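Long-range contact in putative methylthioribose-1-phosphate isomerase (Archaeoglobus fulgidus, PDB 1T5O), which probably interconverts 5-methylthioribose 1-phosphate and 5-methylthioribulose 1-phosphate, an isomerisation step of methionine biosynthesis: residues K255-K267 with T312-Y324. Residues are numbered along the deposited sequence; the frame is centred on the assembly and turned at random.
Sequences KHHNIPFYVAAPK and TPLENVTALITEY
Thr318 and Glu323 each lend side-chain oxygen to a backbone N-H, Phe261 N and Lys267 N, at opposite ends of the pairing of strands 261-264 and 319-322. Thr318 OG1 accepts from Phe261 N at 2.9 Å, nearly straight at 166°, while Thr318 N returns a bond to Phe261 O, so one threonine grips both polar backbone atoms of the phenylalanine. At the far end the carboxylate of Glu323 meets Lys267 N, with OE1 at 2.9 Å through its syn lone pair and OE2 only weakly. Glu323 reaches back because CG sits between its backbone N and carbonyl carbon (chi1 76°) and the chain then bends; replacing it with an alanine would probably leave Lys267 N without this acceptor and Pro266 without the carboxylate packed against its ring. The extended Lys267 chain passes the Tyr324 ring at a slant, CD 3.5 Å from CE2, before NZ reaches Leu339 O. Between these ends the ladder is parallel: Ile321 N donates to Val263 O at 2.8 Å and Ala265 N to Ile321 O, whereas Val263 N to Ala319 O is weak. Tyr262 sets its ring edge against Ala319 O, with CE1 3.7 Å from Ala319 CB, on the face where Ile321 and Ala264 meet Met136 of helix 111-141. On the other face Val263 touches Val317 and Leu320. The thrice-bent Lys255 chain brings NZ 2.8 Å from Glu315 O, with a longer salt bridge to OE2. Strand 228-231 flanks 261-264 on its other side, and the parallel sheet continues to 208-212, consistent with the Rossmann-like domain of the eIF2B/MtnA family.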
ATOM      1  N   LYS A 255       7.124 -12.183  12.203  1.00 21.01           N
ATOM      2  CA  LYS A 255       7.014 -13.370  13.056  1.00 23.10           C
ATOM      3  C   LYS A 255       7.369 -14.642  12.248  1.00 24.03           C
ATOM      4  O   LYS A 255       8.152 -15.479  12.689  1.00 24.34           O
ATOM      5  CB  LYS A 255       5.584 -13.450  13.624  1.00 24.06           C
ATOM      6  CG  LYS A 255       5.249 -14.741  14.345  1.00 29.00           C
ATOM      7  CD  LYS A 255       6.384 -15.151  15.271  1.00 34.50           C
ATOM      8  CE  LYS A 255       6.505 -14.210  16.436  1.00 35.96           C
ATOM      9  NZ  LYS A 255       5.516 -14.624  17.446  1.00 40.77           N
ATOM     10  N   HIS A 256       6.824 -14.758  11.043  1.00 24.23           N
ATOM     11  CA  HIS A 256       7.103 -15.919  10.202  1.00 24.08           C
ATOM     12  C   HIS A 256       8.589 -16.045   9.855  1.00 24.75           C
ATOM     13  O   HIS A 256       9.107 -17.155   9.689  1.00 21.84           O
ATOM     14  CB  HIS A 256       6.318 -15.841   8.895  1.00 26.24           C
ATOM     15  CG  HIS A 256       6.474 -17.066   8.056  1.00 30.30           C
ATOM     16  ND1 HIS A 256       5.835 -18.251   8.356  1.00 30.03           N
ATOM     17  CD2 HIS A 256       7.292 -17.335   7.007  1.00 32.79           C
ATOM     18  CE1 HIS A 256       6.256 -19.196   7.531  1.00 32.69           C
ATOM     19  NE2 HIS A 256       7.140 -18.667   6.705  1.00 30.55           N
ATOM     20  N   HIS A 257       9.260 -14.899   9.719  1.00 22.49           N
ATOM     21  CA  HIS A 257      10.677 -14.852   9.395  1.00 22.21           C
ATOM     22  C   HIS A 257      11.607 -14.740  10.591  1.00 23.19           C
ATOM     23  O   HIS A 257      12.812 -14.538  10.427  1.00 23.69           O
ATOM     24  CB  HIS A 257      10.953 -13.694   8.422  1.00 20.03           C
ATOM     25  CG  HIS A 257      10.544 -14.011   7.024  1.00 20.75           C
ATOM     26  ND1 HIS A 257       9.301 -13.700   6.521  1.00 22.72           N
ATOM     27  CD2 HIS A 257      11.159 -14.749   6.073  1.00 18.99           C
ATOM     28  CE1 HIS A 257       9.168 -14.229   5.316  1.00 20.51           C
ATOM     29  NE2 HIS A 257      10.279 -14.875   5.021  1.00 22.60           N
ATOM     30  N   ASN A 258      11.050 -14.880  11.786  1.00 24.19           N
ATOM     31  CA  ASN A 258      11.829 -14.801  13.027  1.00 25.23           C
ATOM     32  C   ASN A 258      12.623 -13.507  13.129  1.00 23.20           C
ATOM     33  O   ASN A 258      13.783 -13.497  13.558  1.00 22.80           O
ATOM     34  CB  ASN A 258      12.782 -15.985  13.123  1.00 27.76           C
ATOM     35  CG  ASN A 258      12.070 -17.290  13.028  1.00 33.37           C
ATOM     36  OD1 ASN A 258      12.496 -18.198  12.302  1.00 38.50           O
ATOM     37  ND2 ASN A 258      10.967 -17.412  13.757  1.00 36.84           N
ATOM     38  N   ILE A 259      12.006 -12.404  12.718  1.00 22.09           N
ATOM     39  CA  ILE A 259      12.663 -11.115  12.785  1.00 20.46           C
ATOM     40  C   ILE A 259      12.156 -10.382  14.021  1.00 19.93           C
ATOM     41  O   ILE A 259      10.965 -10.229  14.185  1.00 19.26           O
ATOM     42  CB  ILE A 259      12.362 -10.305  11.527  1.00 21.90           C
ATOM     43  CG1 ILE A 259      12.908 -11.082  10.327  1.00 21.61           C
ATOM     44  CG2 ILE A 259      12.957  -8.912  11.645  1.00 19.31           C
ATOM     45  CD1 ILE A 259      12.974 -10.274   9.051  1.00 29.14           C
ATOM     46  N   PRO A 260      13.074  -9.934  14.910  1.00 19.43           N
ATOM     47  CA  PRO A 260      12.639  -9.222  16.124  1.00 18.27           C
ATOM     48  C   PRO A 260      11.722  -8.055  15.779  1.00 17.70           C
ATOM     49  O   PRO A 260      12.030  -7.272  14.875  1.00 17.28           O
ATOM     50  CB  PRO A 260      13.967  -8.774  16.771  1.00 18.26           C
ATOM     51  CG  PRO A 260      14.942  -9.909  16.345  1.00 18.16           C
ATOM     52  CD  PRO A 260      14.536 -10.154  14.894  1.00 17.69           C
ATOM     53  N   PHE A 261      10.584  -7.968  16.479  1.00 16.47           N
ATOM     54  CA  PHE A 261       9.601  -6.904  16.242  1.00 17.58           C
ATOM     55  C   PHE A 261       9.445  -6.109  17.549  1.00 16.41           C
ATOM     56  O   PHE A 261       8.964  -6.618  18.567  1.00 16.52           O
ATOM     57  CB  PHE A 261       8.259  -7.529  15.806  1.00 18.12           C
ATOM     58  CG  PHE A 261       7.206  -6.520  15.420  1.00 19.00           C
ATOM     59  CD1 PHE A 261       7.023  -6.154  14.081  1.00 19.30           C
ATOM     60  CD2 PHE A 261       6.354  -5.976  16.392  1.00 18.79           C
ATOM     61  CE1 PHE A 261       6.009  -5.278  13.707  1.00 18.86           C
ATOM     62  CE2 PHE A 261       5.331  -5.092  16.026  1.00 19.05           C
ATOM     63  CZ  PHE A 261       5.157  -4.743  14.689  1.00 17.35           C
ATOM     64  N   TYR A 262       9.885  -4.863  17.523  1.00 17.70           N
ATOM     65  CA  TYR A 262       9.824  -4.026  18.716  1.00 18.42           C
ATOM     66  C   TYR A 262       8.818  -2.897  18.604  1.00 17.15           C
ATOM     67  O   TYR A 262       8.614  -2.346  17.525  1.00 16.54           O
ATOM     68  CB  TYR A 262      11.218  -3.424  18.993  1.00 17.43           C
ATOM     69  CG  TYR A 262      12.270  -4.468  19.249  1.00 19.93           C
ATOM     70  CD1 TYR A 262      12.152  -5.351  20.329  1.00 16.61           C
ATOM     71  CD2 TYR A 262      13.388  -4.587  18.399  1.00 20.47           C
ATOM     72  CE1 TYR A 262      13.109  -6.313  20.556  1.00 18.66           C
ATOM     73  CE2 TYR A 262      14.367  -5.568  18.617  1.00 19.10           C
ATOM     74  CZ  TYR A 262      14.221  -6.418  19.693  1.00 19.68           C
ATOM     75  OH  TYR A 262      15.176  -7.357  19.946  1.00 18.36           O
ATOM     76  N   VAL A 263       8.185  -2.571  19.725  1.00 15.30           N
ATOM     77  CA  VAL A 263       7.248  -1.458  19.764  1.00 17.96           C
ATOM     78  C   VAL A 263       7.820  -0.456  20.783  1.00 17.71           C
ATOM     79  O   VAL A 263       8.043  -0.788  21.954  1.00 18.58           O
ATOM     80  CB  VAL A 263       5.824  -1.891  20.224  1.00 16.89           C
ATOM     81  CG1 VAL A 263       4.976  -0.653  20.370  1.00 15.68           C
ATOM     82  CG2 VAL A 263       5.187  -2.854  19.193  1.00 14.15           C
ATOM     83  N   ALA A 264       8.083   0.755  20.331  1.00 17.27           N
ATOM     84  CA  ALA A 264       8.634   1.773  21.220  1.00 18.96           C
ATOM     85  C   ALA A 264       7.492   2.693  21.654  1.00 18.12           C
ATOM     86  O   ALA A 264       6.852   3.325  20.814  1.00 18.79           O
ATOM     87  CB  ALA A 264       9.729   2.584  20.473  1.00 17.49           C
ATOM     88  N   ALA A 265       7.223   2.764  22.957  1.00 18.68           N
ATOM     89  CA  ALA A 265       6.147   3.653  23.440  1.00 19.61           C
ATOM     90  C   ALA A 265       6.317   3.943  24.903  1.00 20.02           C
ATOM     91  O   ALA A 265       6.669   3.056  25.662  1.00 20.06           O
ATOM     92  CB  ALA A 265       4.775   3.025  23.219  1.00 18.09           C
ATOM     93  N   PRO A 266       6.022   5.187  25.325  1.00 21.61           N
ATOM     94  CA  PRO A 266       6.156   5.556  26.735  1.00 20.04           C
ATOM     95  C   PRO A 266       5.033   4.987  27.580  1.00 19.53           C
ATOM     96  O   PRO A 266       4.014   4.539  27.064  1.00 16.19           O
ATOM     97  CB  PRO A 266       6.142   7.087  26.707  1.00 20.09           C
ATOM     98  CG  PRO A 266       5.183   7.379  25.611  1.00 24.04           C
ATOM     99  CD  PRO A 266       5.543   6.334  24.524  1.00 21.21           C
ATOM    100  N   LYS A 267       5.247   4.997  28.895  1.00 19.65           N
ATOM    101  CA  LYS A 267       4.273   4.477  29.849  1.00 21.61           C
ATOM    102  C   LYS A 267       2.868   5.015  29.594  1.00 21.01           C
ATOM    103  O   LYS A 267       1.881   4.273  29.663  1.00 21.36           O
ATOM    104  CB  LYS A 267       4.710   4.830  31.290  1.00 21.29           C
ATOM    105  CG  LYS A 267       3.719   4.395  32.388  1.00 23.91           C
ATOM    106  CD  LYS A 267       4.332   4.612  33.793  1.00 21.14           C
ATOM    107  CE  LYS A 267       3.337   4.269  34.884  1.00 22.80           C
ATOM    108  NZ  LYS A 267       3.986   4.385  36.225  1.00 22.77           N
ATOM    109  N   THR A 312      -2.100  -5.484  16.952  1.00 18.15           N
ATOM    110  CA  THR A 312      -1.041  -6.469  16.769  1.00 20.17           C
ATOM    111  C   THR A 312      -1.022  -7.260  18.090  1.00 20.55           C
ATOM    112  O   THR A 312      -0.812  -6.670  19.160  1.00 21.16           O
ATOM    113  CB  THR A 312       0.359  -5.787  16.565  1.00 21.64           C
ATOM    114  OG1 THR A 312       0.405  -5.119  15.295  1.00 19.92           O
ATOM    115  CG2 THR A 312       1.470  -6.813  16.633  1.00 18.58           C
ATOM    116  N   PRO A 313      -1.252  -8.590  18.040  1.00 21.26           N
ATOM    117  CA  PRO A 313      -1.232  -9.370  19.287  1.00 21.73           C
ATOM    118  C   PRO A 313       0.158  -9.297  19.921  1.00 22.67           C
ATOM    119  O   PRO A 313       1.178  -9.284  19.210  1.00 21.11           O
ATOM    120  CB  PRO A 313      -1.603 -10.783  18.825  1.00 22.75           C
ATOM    121  CG  PRO A 313      -1.084 -10.836  17.387  1.00 23.73           C
ATOM    122  CD  PRO A 313      -1.417  -9.462  16.855  1.00 21.02           C
ATOM    123  N   LEU A 314       0.213  -9.263  21.255  1.00 21.57           N
ATOM    124  CA  LEU A 314       1.503  -9.166  21.929  1.00 22.56           C
ATOM    125  C   LEU A 314       2.381 -10.384  21.668  1.00 22.79           C
ATOM    126  O   LEU A 314       3.590 -10.339  21.888  1.00 19.41           O
ATOM    127  CB  LEU A 314       1.306  -8.943  23.433  1.00 23.13           C
ATOM    128  CG  LEU A 314       0.814  -7.516  23.693  1.00 24.47           C
ATOM    129  CD1 LEU A 314       0.507  -7.354  25.184  1.00 22.98           C
ATOM    130  CD2 LEU A 314       1.871  -6.501  23.230  1.00 26.84           C
ATOM    131  N   GLU A 315       1.766 -11.469  21.195  1.00 24.11           N
ATOM    132  CA  GLU A 315       2.512 -12.679  20.874  1.00 25.85           C
ATOM    133  C   GLU A 315       3.472 -12.392  19.702  1.00 23.09           C
ATOM    134  O   GLU A 315       4.450 -13.110  19.496  1.00 23.58           O
ATOM    135  CB  GLU A 315       1.545 -13.816  20.486  1.00 31.55           C
ATOM    136  CG  GLU A 315       2.022 -15.196  20.928  1.00 39.76           C
ATOM    137  CD  GLU A 315       2.565 -16.015  19.776  1.00 45.45           C
ATOM    138  OE1 GLU A 315       1.815 -16.168  18.777  1.00 49.65           O
ATOM    139  OE2 GLU A 315       3.721 -16.509  19.863  1.00 45.18           O
ATOM    140  N   ASN A 316       3.182 -11.356  18.921  1.00 21.33           N
ATOM    141  CA  ASN A 316       4.032 -10.979  17.786  1.00 19.82           C
ATOM    142  C   ASN A 316       4.987  -9.831  18.144  1.00 19.27           C
ATOM    143  O   ASN A 316       5.600  -9.231  17.260  1.00 20.04           O
ATOM    144  CB  ASN A 316       3.177 -10.524  16.595  1.00 19.32           C
ATOM    145  CG  ASN A 316       2.402 -11.662  15.942  1.00 21.71           C
ATOM    146  OD1 ASN A 316       2.325 -12.764  16.480  1.00 23.96           O
ATOM    147  ND2 ASN A 316       1.799 -11.381  14.773  1.00 21.51           N
ATOM    148  N   VAL A 317       5.084  -9.499  19.429  1.00 19.10           N
ATOM    149  CA  VAL A 317       5.976  -8.419  19.869  1.00 17.59           C
ATOM    150  C   VAL A 317       7.108  -9.030  20.701  1.00 17.54           C
ATOM    151  O   VAL A 317       6.863  -9.659  21.743  1.00 17.57           O
ATOM    152  CB  VAL A 317       5.203  -7.393  20.712  1.00 18.39           C
ATOM    153  CG1 VAL A 317       6.159  -6.306  21.234  1.00 18.22           C
ATOM    154  CG2 VAL A 317       4.071  -6.772  19.847  1.00 16.61           C
ATOM    155  N   THR A 318       8.335  -8.859  20.224  1.00 18.67           N
ATOM    156  CA  THR A 318       9.526  -9.405  20.885  1.00 19.79           C
ATOM    157  C   THR A 318       9.797  -8.688  22.206  1.00 19.71           C
ATOM    158  O   THR A 318      10.199  -9.308  23.197  1.00 20.59           O
ATOM    159  CB  THR A 318      10.769  -9.260  19.960  1.00 20.27           C
ATOM    160  OG1 THR A 318      10.456  -9.802  18.663  1.00 19.15           O
ATOM    161  CG2 THR A 318      11.987 -10.005  20.558  1.00 18.52           C
ATOM    162  N   ALA A 319       9.587  -7.372  22.213  1.00 19.50           N
ATOM    163  CA  ALA A 319       9.775  -6.603  23.427  1.00 19.53           C
ATOM    164  C   ALA A 319       9.195  -5.215  23.240  1.00 20.08           C
ATOM    165  O   ALA A 319       9.084  -4.726  22.112  1.00 18.76           O
ATOM    166  CB  ALA A 319      11.303  -6.506  23.775  1.00 16.56           C
ATOM    167  N   LEU A 320       8.841  -4.585  24.358  1.00 19.16           N
ATOM    168  CA  LEU A 320       8.328  -3.228  24.369  1.00 19.59           C
ATOM    169  C   LEU A 320       9.502  -2.351  24.856  1.00 19.19           C
ATOM    170  O   LEU A 320      10.178  -2.691  25.814  1.00 19.91           O
ATOM    171  CB  LEU A 320       7.134  -3.129  25.344  1.00 20.04           C
ATOM    172  CG  LEU A 320       5.955  -4.065  25.049  1.00 18.43           C
ATOM    173  CD1 LEU A 320       4.957  -4.047  26.198  1.00 19.12           C
ATOM    174  CD2 LEU A 320       5.276  -3.654  23.736  1.00 19.72           C
ATOM    175  N   ILE A 321       9.755  -1.239  24.171  1.00 19.17           N
ATOM    176  CA  ILE A 321      10.817  -0.329  24.555  1.00 19.60           C
ATOM    177  C   ILE A 321      10.146   0.911  25.134  1.00 19.77           C
ATOM    178  O   ILE A 321       9.498   1.650  24.402  1.00 18.12           O
ATOM    179  CB  ILE A 321      11.663   0.105  23.336  1.00 21.16           C
ATOM    180  CG1 ILE A 321      12.250  -1.118  22.626  1.00 22.57           C
ATOM    181  CG2 ILE A 321      12.794   1.021  23.808  1.00 21.93           C
ATOM    182  CD1 ILE A 321      12.884  -0.779  21.263  1.00 20.50           C
ATOM    183  N   THR A 322      10.332   1.150  26.428  1.00 20.03           N
ATOM    184  CA  THR A 322       9.702   2.294  27.111  1.00 19.45           C
ATOM    185  C   THR A 322      10.758   3.162  27.815  1.00 21.12           C
ATOM    186  O   THR A 322      11.932   2.804  27.821  1.00 20.20           O
ATOM    187  CB  THR A 322       8.688   1.779  28.181  1.00 20.92           C
ATOM    188  OG1 THR A 322       9.392   1.335  29.355  1.00 18.20           O
ATOM    189  CG2 THR A 322       7.857   0.604  27.606  1.00 17.92           C
ATOM    190  N   GLU A 323      10.355   4.287  28.408  1.00 21.34           N
ATOM    191  CA  GLU A 323      11.322   5.146  29.104  1.00 23.40           C
ATOM    192  C   GLU A 323      11.663   4.549  30.473  1.00 23.74           C
ATOM    193  O   GLU A 323      12.522   5.061  31.205  1.00 25.99           O
ATOM    194  CB  GLU A 323      10.786   6.578  29.273  1.00 24.29           C
ATOM    195  CG  GLU A 323       9.729   6.778  30.375  1.00 21.76           C
ATOM    196  CD  GLU A 323       8.319   6.499  29.883  1.00 24.29           C
ATOM    197  OE1 GLU A 323       8.116   5.497  29.158  1.00 22.33           O
ATOM    198  OE2 GLU A 323       7.408   7.279  30.245  1.00 22.70           O
ATOM    199  N   TYR A 324      10.982   3.461  30.811  1.00 23.41           N
ATOM    200  CA  TYR A 324      11.206   2.758  32.070  1.00 24.80           C
ATOM    201  C   TYR A 324      12.079   1.533  31.823  1.00 26.02           C
ATOM    202  O   TYR A 324      12.460   0.826  32.766  1.00 27.50           O
ATOM    203  CB  TYR A 324       9.872   2.309  32.678  1.00 26.59           C
ATOM    204  CG  TYR A 324       9.116   3.413  33.369  1.00 27.27           C
ATOM    205  CD1 TYR A 324       9.115   3.507  34.760  1.00 30.20           C
ATOM    206  CD2 TYR A 324       8.397   4.360  32.637  1.00 27.31           C
ATOM    207  CE1 TYR A 324       8.400   4.523  35.418  1.00 31.14           C
ATOM    208  CE2 TYR A 324       7.692   5.382  33.272  1.00 28.82           C
ATOM    209  CZ  TYR A 324       7.695   5.457  34.670  1.00 31.53           C
ATOM    210  OH  TYR A 324       6.995   6.458  35.319  1.00 30.87           O
TER